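Local coordinates for protein EmGH1 (Erythrobacter marinus, PDB 5Z87) that probably hydrolyses beta-glucosidic bonds as a family 3 glycoside hydrolase, and may also act on xylosides and arabinofuranosides, at residues Arg45-Leu50 with Ile376-Phe381; Asn443-His448 with Ser461-Leu466; Lys455-Val460 with Gly491-Glu496; Arg688-Val693 with Gln742-Pro747; Glu765-Ala770 with Leu777-Ile782. One frame throughout, in Å; residues are numbered along the deposited sequence.

The five contacts sample the three parts of a family 3 glycoside hydrolase. Contact 1 packs helix 43-51 on helix 366-382 of the N-terminal TIM-barrel part. Contacts 2 and 3 lie in the C-terminal family domain, their centres 10 Å apart; they meet where N493 ND2 approaches V447 O at 2.8 Å, a probable hydrogen bond. Contacts 4 and 5 belong to the fibronectin type III-like part, with centres 11 Å apart, and touch through L689, V691, V693, I768, A770 and I782. D713 and I715 form a magnesium site there, and I766 of contact 5 packs on D713, about 5 Å from the ion. Contacts 1, 2 and 3 lie away from the dithiothreitol pocket.

Contact 1 (Arg45-Leu50 with Ile376-Phe381); sequences RRAAAL and ILAAKF
The ring of F381 and the side chain of R46 form the broadest interlock between helices 43-51 and 366-382. R46 CB stands almost on the ring normal, 3.7 Å from the F381 centroid and 3° off it, which defines a CH-pi contact over the face. CG of R46 is anti to the carbonyl carbon and the chain bends at chi3, bringing one face of the guanidinium against the ring atom F381 CD1, 3.4 Å from R46 CZ. The two planes are inclined by 45°. The charged end is held elsewhere, by D387, Y222 and the carbonyl of Y36.

A47 is the small bump at the centre. Its CB enters the hollow beside the backbone of A378, 3.3 Å from A378 N and 3.6 Å from A378 CB. With only methyl groups here, the short helix axes approach to 8.0 Å while running at 130° to one another. L50 closes the other flank: its CD2 lies 3.9 Å from F381 CZ and 4.0 Å from L377 CD2, filling the notch between ring and leucine.

Around this mostly buried interface, F386 stacks on F381 and L50 reaches F121. I376 and A379 pack on Y309 of barrel strand 309-311, and A379 on F126 of strand 126-129, consistent with helix 43-51 packing on the outer side of helix 366-382.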
# COMPACT_ATOMS: atom_id res chain seq x y z
N ARG A 45 -2.35 -33.87 -30.09
CA ARG A 45 -2.87 -34.43 -31.33
C ARG A 45 -4.10 -35.29 -31.07
O ARG A 45 -5.07 -35.24 -31.85
CB ARG A 45 -1.77 -35.19 -32.06
CG ARG A 45 -0.71 -34.21 -32.61
CD ARG A 45 0.50 -34.89 -33.23
NE ARG A 45 0.18 -35.50 -34.52
CZ ARG A 45 1.02 -36.27 -35.20
NH1 ARG A 45 2.23 -36.53 -34.71
NH2 ARG A 45 0.65 -36.80 -36.36
N ARG A 46 -4.13 -36.03 -29.96
CA ARG A 46 -5.34 -36.77 -29.63
C ARG A 46 -6.50 -35.83 -29.34
O ARG A 46 -7.64 -36.12 -29.69
CB ARG A 46 -5.09 -37.72 -28.45
CG ARG A 46 -4.05 -38.79 -28.76
CD ARG A 46 -3.70 -39.62 -27.53
NE ARG A 46 -4.85 -40.41 -27.11
CZ ARG A 46 -4.86 -41.21 -26.05
NH1 ARG A 46 -3.78 -41.32 -25.28
NH2 ARG A 46 -5.96 -41.89 -25.74
N ALA A 47 -6.22 -34.67 -28.72
CA ALA A 47 -7.30 -33.74 -28.39
C ALA A 47 -7.88 -33.09 -29.64
O ALA A 47 -9.10 -32.94 -29.76
CB ALA A 47 -6.80 -32.65 -27.42
N ALA A 48 -7.03 -32.70 -30.59
CA ALA A 48 -7.55 -32.16 -31.85
C ALA A 48 -8.40 -33.20 -32.58
O ALA A 48 -9.50 -32.90 -33.05
CB ALA A 48 -6.39 -31.69 -32.73
N ALA A 49 -7.90 -34.44 -32.68
CA ALA A 49 -8.65 -35.47 -33.38
C ALA A 49 -10.02 -35.69 -32.73
O ALA A 49 -11.03 -35.85 -33.42
CB ALA A 49 -7.85 -36.77 -33.41
N LEU A 50 -10.07 -35.67 -31.39
CA LEU A 50 -11.34 -35.87 -30.71
C LEU A 50 -12.26 -34.68 -30.91
O LEU A 50 -13.47 -34.84 -31.13
CB LEU A 50 -11.10 -36.12 -29.23
CG LEU A 50 -12.35 -36.25 -28.34
CD1 LEU A 50 -13.24 -37.37 -28.85
CD2 LEU A 50 -11.97 -36.46 -26.86
N ILE A 376 -8.72 -28.28 -22.63
CA ILE A 376 -9.22 -29.19 -21.60
C ILE A 376 -8.98 -30.64 -22.01
O ILE A 376 -8.45 -31.45 -21.22
CB ILE A 376 -10.71 -28.93 -21.35
CG1 ILE A 376 -10.93 -27.52 -20.82
CG2 ILE A 376 -11.28 -29.99 -20.41
CD1 ILE A 376 -10.31 -27.32 -19.45
N LEU A 377 -9.38 -31.00 -23.23
CA LEU A 377 -9.22 -32.38 -23.71
C LEU A 377 -7.75 -32.78 -23.74
O LEU A 377 -7.40 -33.90 -23.34
CB LEU A 377 -9.83 -32.51 -25.10
CG LEU A 377 -11.35 -32.35 -25.08
CD1 LEU A 377 -11.89 -32.33 -26.51
CD2 LEU A 377 -11.99 -33.46 -24.26
N ALA A 378 -6.87 -31.88 -24.18
CA ALA A 378 -5.45 -32.22 -24.24
C ALA A 378 -4.90 -32.49 -22.85
O ALA A 378 -4.11 -33.42 -22.65
CB ALA A 378 -4.67 -31.11 -24.93
N ALA A 379 -5.35 -31.71 -21.86
CA ALA A 379 -4.91 -31.94 -20.49
C ALA A 379 -5.41 -33.29 -20.00
O ALA A 379 -4.67 -34.03 -19.33
CB ALA A 379 -5.40 -30.81 -19.58
N LYS A 380 -6.65 -33.65 -20.34
CA LYS A 380 -7.19 -34.94 -19.91
C LYS A 380 -6.39 -36.10 -20.51
O LYS A 380 -6.05 -37.06 -19.81
CB LYS A 380 -8.67 -35.04 -20.27
CG LYS A 380 -9.54 -34.07 -19.52
CD LYS A 380 -11.01 -34.21 -19.84
CE LYS A 380 -11.84 -33.55 -18.72
NZ LYS A 380 -13.32 -33.56 -18.96
N PHE A 381 -6.07 -36.02 -21.80
CA PHE A 381 -5.23 -37.05 -22.40
C PHE A 381 -3.89 -37.14 -21.68
O PHE A 381 -3.46 -38.23 -21.27
CB PHE A 381 -5.04 -36.77 -23.90
CG PHE A 381 -6.23 -37.19 -24.75
CD1 PHE A 381 -6.57 -38.54 -24.88
CD2 PHE A 381 -7.00 -36.25 -25.42
CE1 PHE A 381 -7.67 -38.94 -25.65
CE2 PHE A 381 -8.10 -36.64 -26.20
CZ PHE A 381 -8.44 -37.99 -26.31

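Contact 2 (Asn443-His448 with Ser461-Leu466)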
# COMPACT_ATOMS: atom_id res chain seq x y z
N ASN A 443 -2.42 -22.71 22.01
CA ASN A 443 -2.05 -23.65 20.97
C ASN A 443 -1.23 -24.83 21.48
O ASN A 443 -0.45 -25.41 20.73
CB ASN A 443 -1.31 -22.93 19.85
CG ASN A 443 -2.20 -21.95 19.12
OD1 ASN A 443 -3.43 -22.03 19.22
ND2 ASN A 443 -1.59 -20.99 18.43
N ALA A 444 -1.42 -25.20 22.75
CA ALA A 444 -0.65 -26.32 23.30
C ALA A 444 -1.34 -27.66 23.08
O ALA A 444 -0.73 -28.59 22.54
CB ALA A 444 -0.38 -26.11 24.80
N ALA A 445 -2.61 -27.75 23.48
CA ALA A 445 -3.34 -29.02 23.50
C ALA A 445 -4.04 -29.32 22.19
O ALA A 445 -4.38 -30.48 21.93
CB ALA A 445 -4.37 -29.00 24.63
N SER A 446 -4.28 -28.30 21.38
CA SER A 446 -4.92 -28.42 20.08
C SER A 446 -3.89 -28.64 18.97
O SER A 446 -2.75 -28.17 19.04
CB SER A 446 -5.74 -27.15 19.81
OG SER A 446 -5.10 -25.99 20.35
N VAL A 447 -4.30 -29.41 17.95
CA VAL A 447 -3.52 -29.54 16.73
C VAL A 447 -3.85 -28.37 15.81
O VAL A 447 -5.02 -27.98 15.68
CB VAL A 447 -3.81 -30.89 16.04
CG1 VAL A 447 -3.00 -31.04 14.77
CG2 VAL A 447 -3.51 -32.05 16.99
N HIS A 448 -2.84 -27.78 15.17
CA HIS A 448 -3.09 -26.70 14.23
C HIS A 448 -2.38 -26.99 12.92
O HIS A 448 -1.15 -27.08 12.88
CB HIS A 448 -2.69 -25.36 14.82
CG HIS A 448 -3.62 -24.94 15.91
ND1 HIS A 448 -4.83 -24.34 15.67
CD2 HIS A 448 -3.55 -25.12 17.25
CE1 HIS A 448 -5.45 -24.12 16.81
NE2 HIS A 448 -4.70 -24.58 17.79
N SER A 461 -0.22 -32.67 18.76
CA SER A 461 -0.11 -31.33 19.30
C SER A 461 1.22 -31.13 20.02
O SER A 461 1.96 -32.09 20.29
CB SER A 461 -1.26 -31.04 20.27
OG SER A 461 -1.10 -31.77 21.48
N ALA A 462 1.52 -29.87 20.34
CA ALA A 462 2.73 -29.57 21.11
C ALA A 462 2.71 -30.29 22.45
O ALA A 462 3.70 -30.92 22.85
CB ALA A 462 2.87 -28.05 21.29
N LEU A 463 1.57 -30.23 23.16
CA LEU A 463 1.42 -30.93 24.43
C LEU A 463 1.71 -32.42 24.29
O LEU A 463 2.58 -32.98 24.98
CB LEU A 463 0.01 -30.72 24.98
CG LEU A 463 -0.31 -31.50 26.25
CD1 LEU A 463 0.49 -30.92 27.43
CD2 LEU A 463 -1.81 -31.50 26.55
N GLU A 464 0.99 -33.08 23.38
CA GLU A 464 1.18 -34.51 23.17
C GLU A 464 2.62 -34.84 22.81
O GLU A 464 3.17 -35.85 23.28
CB GLU A 464 0.23 -35.00 22.08
CG GLU A 464 0.17 -36.51 21.95
CD GLU A 464 -0.60 -36.97 20.73
OE1 GLU A 464 -1.77 -36.55 20.55
OE2 GLU A 464 -0.02 -37.76 19.94
N GLY A 465 3.24 -34.02 21.97
CA GLY A 465 4.63 -34.28 21.61
C GLY A 465 5.56 -34.19 22.80
O GLY A 465 6.50 -34.97 22.94
N LEU A 466 5.30 -33.23 23.69
CA LEU A 466 6.12 -33.08 24.88
C LEU A 466 5.81 -34.15 25.93
O LEU A 466 6.72 -34.65 26.60
CB LEU A 466 5.93 -31.67 25.45
CG LEU A 466 6.79 -30.63 24.74
CD1 LEU A 466 6.40 -29.23 25.17
CD2 LEU A 466 8.29 -30.89 24.97
O HOH W 1 0.07 -27.72 19.17
O HOH W 2 -3.26 -32.69 23.43
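S461 meets the turn 443-448 with its side chain: CB sits 3.5 Å from S446 O, and V447 CG2 comes within 3.8 Å of S461 N. Its OG lies between the backbone N and the carbonyl carbon (chi1 71°), a setting that lets it accept from E464 N at 3.1 Å with an N-H...O angle of 172°. A water links the same OG to A445 O. Replacing S461 by an alanine would probably leave E464 N without its capping acceptor and this water with one partner fewer. A462 follows, its N donating at 2.8 Å to a second water, which donates to N443 O and S446 O and so ties the helix start to two loop carbonyls. L463 supplies the direct link: its N reaches A444 O at 2.9 Å, arriving 38° above the carbonyl plane. L463 CD2 also lies 4.1 Å from A445 CB. G465 and L466 then bond to S461 O and A462 O. The arrangement is a serine N-cap: first-turn amides of helix 462-473, which lack helical acceptors, are answered by a serine hydroxyl, a loop carbonyl and water, in the alpha/beta C-terminal domain.

Contact 3 (Lys455-Val460 with Gly491-Glu496)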
# COMPACT_ATOMS: atom_id res chain seq x y z
N LYS A 455 -11.03 -31.41 8.35
CA LYS A 455 -11.56 -31.22 9.68
C LYS A 455 -12.36 -32.45 10.14
O LYS A 455 -13.14 -33.00 9.36
CB LYS A 455 -12.46 -29.98 9.75
CG LYS A 455 -11.69 -28.67 9.67
CD LYS A 455 -12.61 -27.54 9.29
CE LYS A 455 -11.95 -26.18 9.48
NZ LYS A 455 -12.72 -25.10 8.79
N PRO A 456 -12.19 -32.88 11.40
CA PRO A 456 -11.33 -32.22 12.40
C PRO A 456 -9.86 -32.55 12.21
O PRO A 456 -9.55 -33.63 11.69
CB PRO A 456 -11.85 -32.76 13.73
CG PRO A 456 -12.38 -34.12 13.38
CD PRO A 456 -12.91 -34.04 11.97
N PHE A 457 -8.98 -31.64 12.61
CA PHE A 457 -7.54 -31.85 12.46
C PHE A 457 -7.12 -33.12 13.18
O PHE A 457 -7.61 -33.43 14.27
CB PHE A 457 -6.75 -30.67 13.04
CG PHE A 457 -7.03 -29.35 12.38
CD1 PHE A 457 -7.52 -29.29 11.08
CD2 PHE A 457 -6.79 -28.17 13.06
CE1 PHE A 457 -7.77 -28.06 10.47
CE2 PHE A 457 -7.05 -26.94 12.46
CZ PHE A 457 -7.53 -26.89 11.17
N VAL A 458 -6.19 -33.85 12.57
CA VAL A 458 -5.61 -35.06 13.12
C VAL A 458 -4.10 -34.89 13.14
O VAL A 458 -3.48 -34.73 12.09
CB VAL A 458 -6.00 -36.31 12.28
CG1 VAL A 458 -5.34 -37.56 12.85
CG2 VAL A 458 -7.51 -36.48 12.22
N GLY A 459 -3.51 -34.94 14.33
CA GLY A 459 -2.06 -34.84 14.41
C GLY A 459 -1.59 -34.80 15.84
O GLY A 459 -2.35 -35.02 16.78
N VAL A 460 -0.30 -34.50 16.00
CA VAL A 460 0.37 -34.52 17.30
C VAL A 460 0.56 -33.08 17.76
O VAL A 460 1.41 -32.36 17.23
CB VAL A 460 1.71 -35.26 17.23
CG1 VAL A 460 2.43 -35.15 18.55
CG2 VAL A 460 1.49 -36.73 16.87
N GLY A 491 -8.67 -26.59 25.04
CA GLY A 491 -8.46 -28.01 25.13
C GLY A 491 -8.02 -28.58 23.79
O GLY A 491 -7.50 -27.87 22.92
N ASN A 492 -8.24 -29.88 23.63
CA ASN A 492 -7.71 -30.57 22.46
C ASN A 492 -8.63 -30.36 21.25
O ASN A 492 -9.78 -29.91 21.36
CB ASN A 492 -7.48 -32.06 22.75
CG ASN A 492 -8.72 -32.77 23.26
OD1 ASN A 492 -9.80 -32.68 22.67
ND2 ASN A 492 -8.57 -33.47 24.38
N ASN A 493 -8.09 -30.70 20.08
CA ASN A 493 -8.68 -30.41 18.78
C ASN A 493 -9.04 -31.69 18.03
O ASN A 493 -8.76 -31.84 16.84
CB ASN A 493 -7.71 -29.57 17.94
CG ASN A 493 -8.26 -28.20 17.65
OD1 ASN A 493 -9.26 -27.78 18.23
ND2 ASN A 493 -7.61 -27.48 16.73
N GLU A 494 -9.66 -32.64 18.73
CA GLU A 494 -9.92 -33.96 18.19
C GLU A 494 -11.38 -34.20 17.82
O GLU A 494 -11.65 -34.83 16.79
CB GLU A 494 -9.46 -35.03 19.19
CG GLU A 494 -8.00 -34.86 19.62
CD GLU A 494 -7.48 -36.02 20.45
OE1 GLU A 494 -8.20 -37.03 20.61
OE2 GLU A 494 -6.33 -35.92 20.95
N ILE A 495 -12.33 -33.71 18.62
CA ILE A 495 -13.75 -33.92 18.37
C ILE A 495 -14.25 -32.88 17.38
O ILE A 495 -13.80 -31.73 17.38
CB ILE A 495 -14.55 -33.91 19.69
CG1 ILE A 495 -13.98 -34.95 20.65
CG2 ILE A 495 -16.02 -34.18 19.45
CD1 ILE A 495 -13.97 -36.36 20.09
N GLU A 496 -15.19 -33.28 16.53
CA GLU A 496 -15.65 -32.44 15.42
C GLU A 496 -16.66 -31.40 15.88
O GLU A 496 -17.52 -31.67 16.73
CB GLU A 496 -16.27 -33.30 14.33
CG GLU A 496 -15.84 -34.76 14.34
CD GLU A 496 -16.43 -35.55 13.18
OE1 GLU A 496 -15.67 -36.29 12.51
OE2 GLU A 496 -17.65 -35.42 12.94
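P456 makes the main van der Waals contact, with CB, CG and CD of its ring against the 494-496 backbone and side chain. P456 CG lies 3.6 Å from E494 O. The E496 chain crosses the proline at an oblique angle and is extended beyond CG; both E496 CG and the carboxylate oxygen E496 OE1 come within 3.6 Å of the ring, the first at P456 CG and the second at P456 CD. I495 and E496 are poorly ordered, however, and the E496 contacts carry correspondingly less weight. The peptide bond before P456 is cis. An alanine in place of P456 would remove the CG and CD contacts with E494 O and E496, and would probably let the peptide before it go over to trans, shifting the loop.

The second kind of contact joins an aromatic ring and an amide. F457 and N493 run side by side and point the same way, with F457 CD2 3.8 Å from N493 ND2 and the two planes 73° apart. The F457 CG is anti to its carbonyl carbon (chi1 -61°), which brings the ring alongside the asparagine. The amide nitrogen has its hydrogen bond elsewhere, to V447 O in the neighbouring turn.

Polar backbone atoms also come close without bonding: F457 O and N493 O are 3.2 Å apart, both acceptors.

No hydrogen bond or salt bridge spans the two loops. What joins them is packing at the surface, with the one polar side chain at its centre, N493, spending its ND2 on V447 O instead.

Contact 4 (Arg688-Val693 with Gln742-Pro747)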
# COMPACT_ATOMS: atom_id res chain seq x y z
N ARG A 688 27.91 -16.63 -17.94
CA ARG A 688 27.62 -17.11 -16.60
C ARG A 688 28.86 -16.95 -15.72
O ARG A 688 29.99 -16.91 -16.22
CB ARG A 688 27.17 -18.57 -16.63
CG ARG A 688 25.97 -18.80 -17.53
CD ARG A 688 25.34 -20.15 -17.29
NE ARG A 688 24.76 -20.28 -15.95
CZ ARG A 688 23.57 -19.79 -15.59
NH1 ARG A 688 22.83 -19.11 -16.46
NH2 ARG A 688 23.14 -19.96 -14.35
N LEU A 689 28.65 -16.85 -14.41
CA LEU A 689 29.71 -16.56 -13.46
C LEU A 689 29.61 -17.49 -12.27
O LEU A 689 28.55 -17.62 -11.66
CB LEU A 689 29.64 -15.10 -12.99
CG LEU A 689 30.67 -14.69 -11.94
CD1 LEU A 689 32.05 -14.57 -12.58
CD2 LEU A 689 30.27 -13.38 -11.28
N ARG A 690 30.72 -18.12 -11.92
CA ARG A 690 30.77 -18.94 -10.72
C ARG A 690 31.17 -18.08 -9.52
O ARG A 690 32.05 -17.22 -9.61
CB ARG A 690 31.75 -20.09 -10.91
CG ARG A 690 31.38 -20.97 -12.09
CD ARG A 690 31.93 -22.37 -11.94
NE ARG A 690 33.37 -22.38 -12.20
CZ ARG A 690 34.10 -23.48 -12.29
NH1 ARG A 690 33.54 -24.68 -12.13
NH2 ARG A 690 35.41 -23.39 -12.53
N VAL A 691 30.49 -18.30 -8.39
CA VAL A 691 30.77 -17.61 -7.15
C VAL A 691 30.79 -18.64 -6.02
O VAL A 691 29.89 -19.49 -5.94
CB VAL A 691 29.73 -16.51 -6.87
CG1 VAL A 691 29.99 -15.87 -5.51
CG2 VAL A 691 29.78 -15.44 -7.96
N SER A 692 31.79 -18.57 -5.15
CA SER A 692 31.89 -19.49 -4.02
C SER A 692 31.86 -18.73 -2.70
O SER A 692 32.27 -17.56 -2.62
CB SER A 692 33.15 -20.33 -4.08
OG SER A 692 34.29 -19.54 -3.83
N VAL A 693 31.39 -19.41 -1.66
CA VAL A 693 31.24 -18.86 -0.32
C VAL A 693 31.63 -19.95 0.67
O VAL A 693 30.99 -21.00 0.71
CB VAL A 693 29.79 -18.41 -0.02
CG1 VAL A 693 29.69 -17.77 1.37
CG2 VAL A 693 29.26 -17.50 -1.11
N GLN A 742 29.09 -23.59 -3.85
CA GLN A 742 29.26 -23.07 -5.20
C GLN A 742 27.92 -22.58 -5.73
O GLN A 742 26.92 -23.29 -5.63
CB GLN A 742 29.85 -24.15 -6.12
CG GLN A 742 31.23 -24.64 -5.68
CD GLN A 742 32.33 -23.67 -6.07
OE1 GLN A 742 32.15 -22.82 -6.95
NE2 GLN A 742 33.48 -23.80 -5.43
N PHE A 743 27.91 -21.37 -6.28
CA PHE A 743 26.76 -20.84 -6.99
C PHE A 743 27.16 -20.47 -8.41
O PHE A 743 28.33 -20.23 -8.72
CB PHE A 743 26.20 -19.58 -6.30
CG PHE A 743 25.72 -19.81 -4.89
CD1 PHE A 743 24.46 -20.31 -4.65
CD2 PHE A 743 26.52 -19.48 -3.82
CE1 PHE A 743 24.01 -20.51 -3.35
CE2 PHE A 743 26.08 -19.67 -2.52
CZ PHE A 743 24.81 -20.19 -2.29
N GLU A 744 26.17 -20.39 -9.29
CA GLU A 744 26.43 -19.89 -10.64
C GLU A 744 25.33 -18.92 -11.02
O GLU A 744 24.14 -19.23 -10.89
CB GLU A 744 26.53 -21.04 -11.66
CG GLU A 744 27.25 -20.62 -12.95
CD GLU A 744 27.51 -21.77 -13.92
OE1 GLU A 744 26.76 -21.88 -14.91
OE2 GLU A 744 28.47 -22.54 -13.70
N LEU A 745 25.73 -17.74 -11.50
CA LEU A 745 24.81 -16.70 -11.91
C LEU A 745 24.95 -16.45 -13.41
O LEU A 745 26.00 -16.69 -14.00
CB LEU A 745 25.09 -15.41 -11.13
CG LEU A 745 24.76 -15.53 -9.65
CD1 LEU A 745 25.19 -14.29 -8.91
CD2 LEU A 745 23.28 -15.75 -9.52
N GLY A 746 23.87 -15.96 -14.01
CA GLY A 746 23.90 -15.62 -15.42
C GLY A 746 23.01 -14.44 -15.79
O GLY A 746 22.51 -13.71 -14.93
N PRO A 747 22.81 -14.26 -17.10
CA PRO A 747 22.01 -13.12 -17.59
C PRO A 747 20.64 -12.98 -16.95
O PRO A 747 20.19 -11.86 -16.69
CB PRO A 747 21.88 -13.42 -19.09
CG PRO A 747 23.06 -14.27 -19.42
CD PRO A 747 23.29 -15.12 -18.20
O HOH W 3 36.10 -21.85 -5.46
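Backbone hydrogen bonds pair L689 with L745 and V691 with F743, the hydrogen-bonded pairs of an antiparallel ladder. The first is closed by L689 N to L745 O at 2.7 Å and L745 N to L689 O at 2.8 Å; the second by V691 N to F743 O at 2.9 Å and F743 N to V691 O at 2.8 Å. R690-E744 lies between them and S692-Q742 beyond the second; both are non-hydrogen-bonded pairs. The short strand axes run at 150° and come within 4.6 Å.

Charge acts on the side of E744. R688 NE donates to E744 OE1 at 2.8 Å, with the acceptor 4° out of the guanidinium plane and using its anti lone pair. The R688 chain bends at chi3, bringing NE to the carboxylate, the two chains crossing at about a right angle and their planes 51° apart. R688 NH1 has a further salt bridge to E748. The other oxygen, E744 OE2, meets R690 CG at 3.7 Å, whereas the charged end of R690 turns to E679.

Apolar packing is sparse across the ladder itself: V693 CG2 reaches the edge of the F743 ring, 4.1 Å from CE2. A water accepts from Q742 NE2 and lies near S692 OG in a weak bond.

L689, V691, F743 and L745 point to one face. There, L689 and V691 meet I768 of strand 764-771, and F743 and L745 meet strand 703-713. Strand 671-678 flanks strand 689-697, so this is the middle and one edge of a three-stranded sheet packed on the neighbouring five-stranded one.

Contact 5 (Glu765-Ala770 with Leu777-Ile782); sequences EIVIMA and LQETRI
I768 and I782 pack obliquely on the buried face of this hairpin, with I768 CD1 4.0 Å from I782 CG1, and I766 CB adds to the same patch 3.9 Å from I782 CG1. The I782 CG1 branch lies between its backbone N and carbonyl carbon (chi1 63°), which sets it over I766. Six backbone hydrogen bonds underlie this packing, two each for the pairs I766-I782, I768-T780 and A770-Q778; I768 N to T780 O is 2.8 Å. I768 also presses on L689 and V691, and I782 on L689, so I768 and I782 are covered by the opposing sheet.

On the other face V767 and M769 are buried, while E779 and R781, exposed to solvent, are held less closely. V767 and R781 run side by side, V767 CG2 lying over one face of the guanidinium and 3.9 Å from R781 NH2. At the edge of that group, E765 OE2 makes a weak hydrogen bond with R781 NE, 3.2 Å long and bent to 124°, as part of a salt bridge. The carboxylate and guanidinium planes stand 75° apart. E765 OE1 is also held by S714 OG. Further along, M769 CG rests on E779 CB at 3.8 Å, and L777 CD1 meets M769 CB at 4.0 Å.

The chemistry thus splits by face: aliphatic side chains fill the sandwich core, while charged chains lie over V767 and M769 on the outer face, their charges making a weak, bent pairing.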
# COMPACT_ATOMS: atom_id res chain seq x y z
N GLU A 765 28.23 -2.29 -13.05
CA GLU A 765 28.63 -3.00 -11.85
C GLU A 765 27.49 -3.83 -11.27
O GLU A 765 26.33 -3.39 -11.23
CB GLU A 765 29.12 -2.01 -10.81
CG GLU A 765 29.47 -2.62 -9.48
CD GLU A 765 29.77 -1.56 -8.43
OE1 GLU A 765 28.80 -0.96 -7.88
OE2 GLU A 765 30.97 -1.32 -8.18
N ILE A 766 27.82 -5.02 -10.79
CA ILE A 766 26.93 -5.83 -9.98
C ILE A 766 27.63 -6.09 -8.66
O ILE A 766 28.81 -6.48 -8.64
CB ILE A 766 26.57 -7.16 -10.66
CG1 ILE A 766 26.05 -6.93 -12.09
CG2 ILE A 766 25.58 -7.93 -9.78
CD1 ILE A 766 24.63 -6.33 -12.16
N VAL A 767 26.92 -5.86 -7.56
CA VAL A 767 27.39 -6.22 -6.23
C VAL A 767 26.84 -7.60 -5.92
O VAL A 767 25.64 -7.83 -6.07
CB VAL A 767 26.94 -5.19 -5.17
CG1 VAL A 767 27.57 -5.50 -3.80
CG2 VAL A 767 27.30 -3.78 -5.60
N ILE A 768 27.71 -8.52 -5.52
CA ILE A 768 27.32 -9.88 -5.16
C ILE A 768 27.51 -10.02 -3.66
O ILE A 768 28.58 -9.70 -3.14
CB ILE A 768 28.14 -10.93 -5.94
CG1 ILE A 768 27.81 -10.88 -7.43
CG2 ILE A 768 27.88 -12.31 -5.40
CD1 ILE A 768 28.76 -11.66 -8.28
N MET A 769 26.47 -10.48 -2.98
CA MET A 769 26.46 -10.54 -1.52
C MET A 769 26.13 -11.95 -1.05
O MET A 769 25.37 -12.68 -1.70
CB MET A 769 25.44 -9.55 -0.94
CG MET A 769 25.75 -8.09 -1.27
SD MET A 769 24.27 -7.07 -1.17
CE MET A 769 23.61 -7.33 -2.80
N ALA A 770 26.71 -12.33 0.09
CA ALA A 770 26.47 -13.66 0.65
C ALA A 770 26.57 -13.60 2.17
O ALA A 770 27.33 -12.82 2.73
CB ALA A 770 27.46 -14.69 0.08
N LEU A 777 25.84 -9.81 5.66
CA LEU A 777 26.34 -10.08 4.32
C LEU A 777 27.73 -9.51 4.14
O LEU A 777 28.03 -8.43 4.66
CB LEU A 777 25.43 -9.47 3.26
CG LEU A 777 23.96 -9.87 3.25
CD1 LEU A 777 23.22 -8.93 2.30
CD2 LEU A 777 23.85 -11.33 2.79
N GLN A 778 28.56 -10.22 3.39
CA GLN A 778 29.77 -9.64 2.82
C GLN A 778 29.61 -9.64 1.31
O GLN A 778 28.72 -10.29 0.76
CB GLN A 778 31.02 -10.41 3.25
CG GLN A 778 31.25 -10.42 4.75
CD GLN A 778 32.55 -11.11 5.14
OE1 GLN A 778 32.59 -12.33 5.30
NE2 GLN A 778 33.62 -10.35 5.28
N GLU A 779 30.46 -8.88 0.63
CA GLU A 779 30.19 -8.60 -0.77
C GLU A 779 31.48 -8.56 -1.59
O GLU A 779 32.59 -8.47 -1.06
CB GLU A 779 29.43 -7.27 -0.92
CG GLU A 779 30.08 -6.07 -0.25
CD GLU A 779 29.34 -4.77 -0.54
OE1 GLU A 779 29.91 -3.91 -1.24
OE2 GLU A 779 28.19 -4.59 -0.06
N THR A 780 31.28 -8.66 -2.90
CA THR A 780 32.33 -8.48 -3.89
C THR A 780 31.67 -7.86 -5.10
O THR A 780 30.44 -7.91 -5.25
CB THR A 780 33.01 -9.81 -4.23
OG1 THR A 780 34.13 -9.56 -5.09
CG2 THR A 780 32.01 -10.76 -4.94
N ARG A 781 32.47 -7.27 -5.98
CA ARG A 781 31.94 -6.49 -7.09
C ARG A 781 32.47 -7.02 -8.41
O ARG A 781 33.68 -7.19 -8.57
CB ARG A 781 32.29 -5.02 -6.94
CG ARG A 781 31.48 -4.35 -5.87
CD ARG A 781 32.01 -2.98 -5.57
NE ARG A 781 30.96 -2.13 -5.05
CZ ARG A 781 30.50 -2.23 -3.81
NH1 ARG A 781 31.02 -3.12 -2.97
NH2 ARG A 781 29.52 -1.43 -3.40
N ILE A 782 31.57 -7.23 -9.36
CA ILE A 782 31.96 -7.59 -10.72
C ILE A 782 31.41 -6.54 -11.68
O ILE A 782 30.53 -5.74 -11.34
CB ILE A 782 31.46 -8.99 -11.11
CG1 ILE A 782 29.93 -9.01 -11.09
CG2 ILE A 782 32.06 -10.03 -10.16
CD1 ILE A 782 29.32 -9.60 -12.34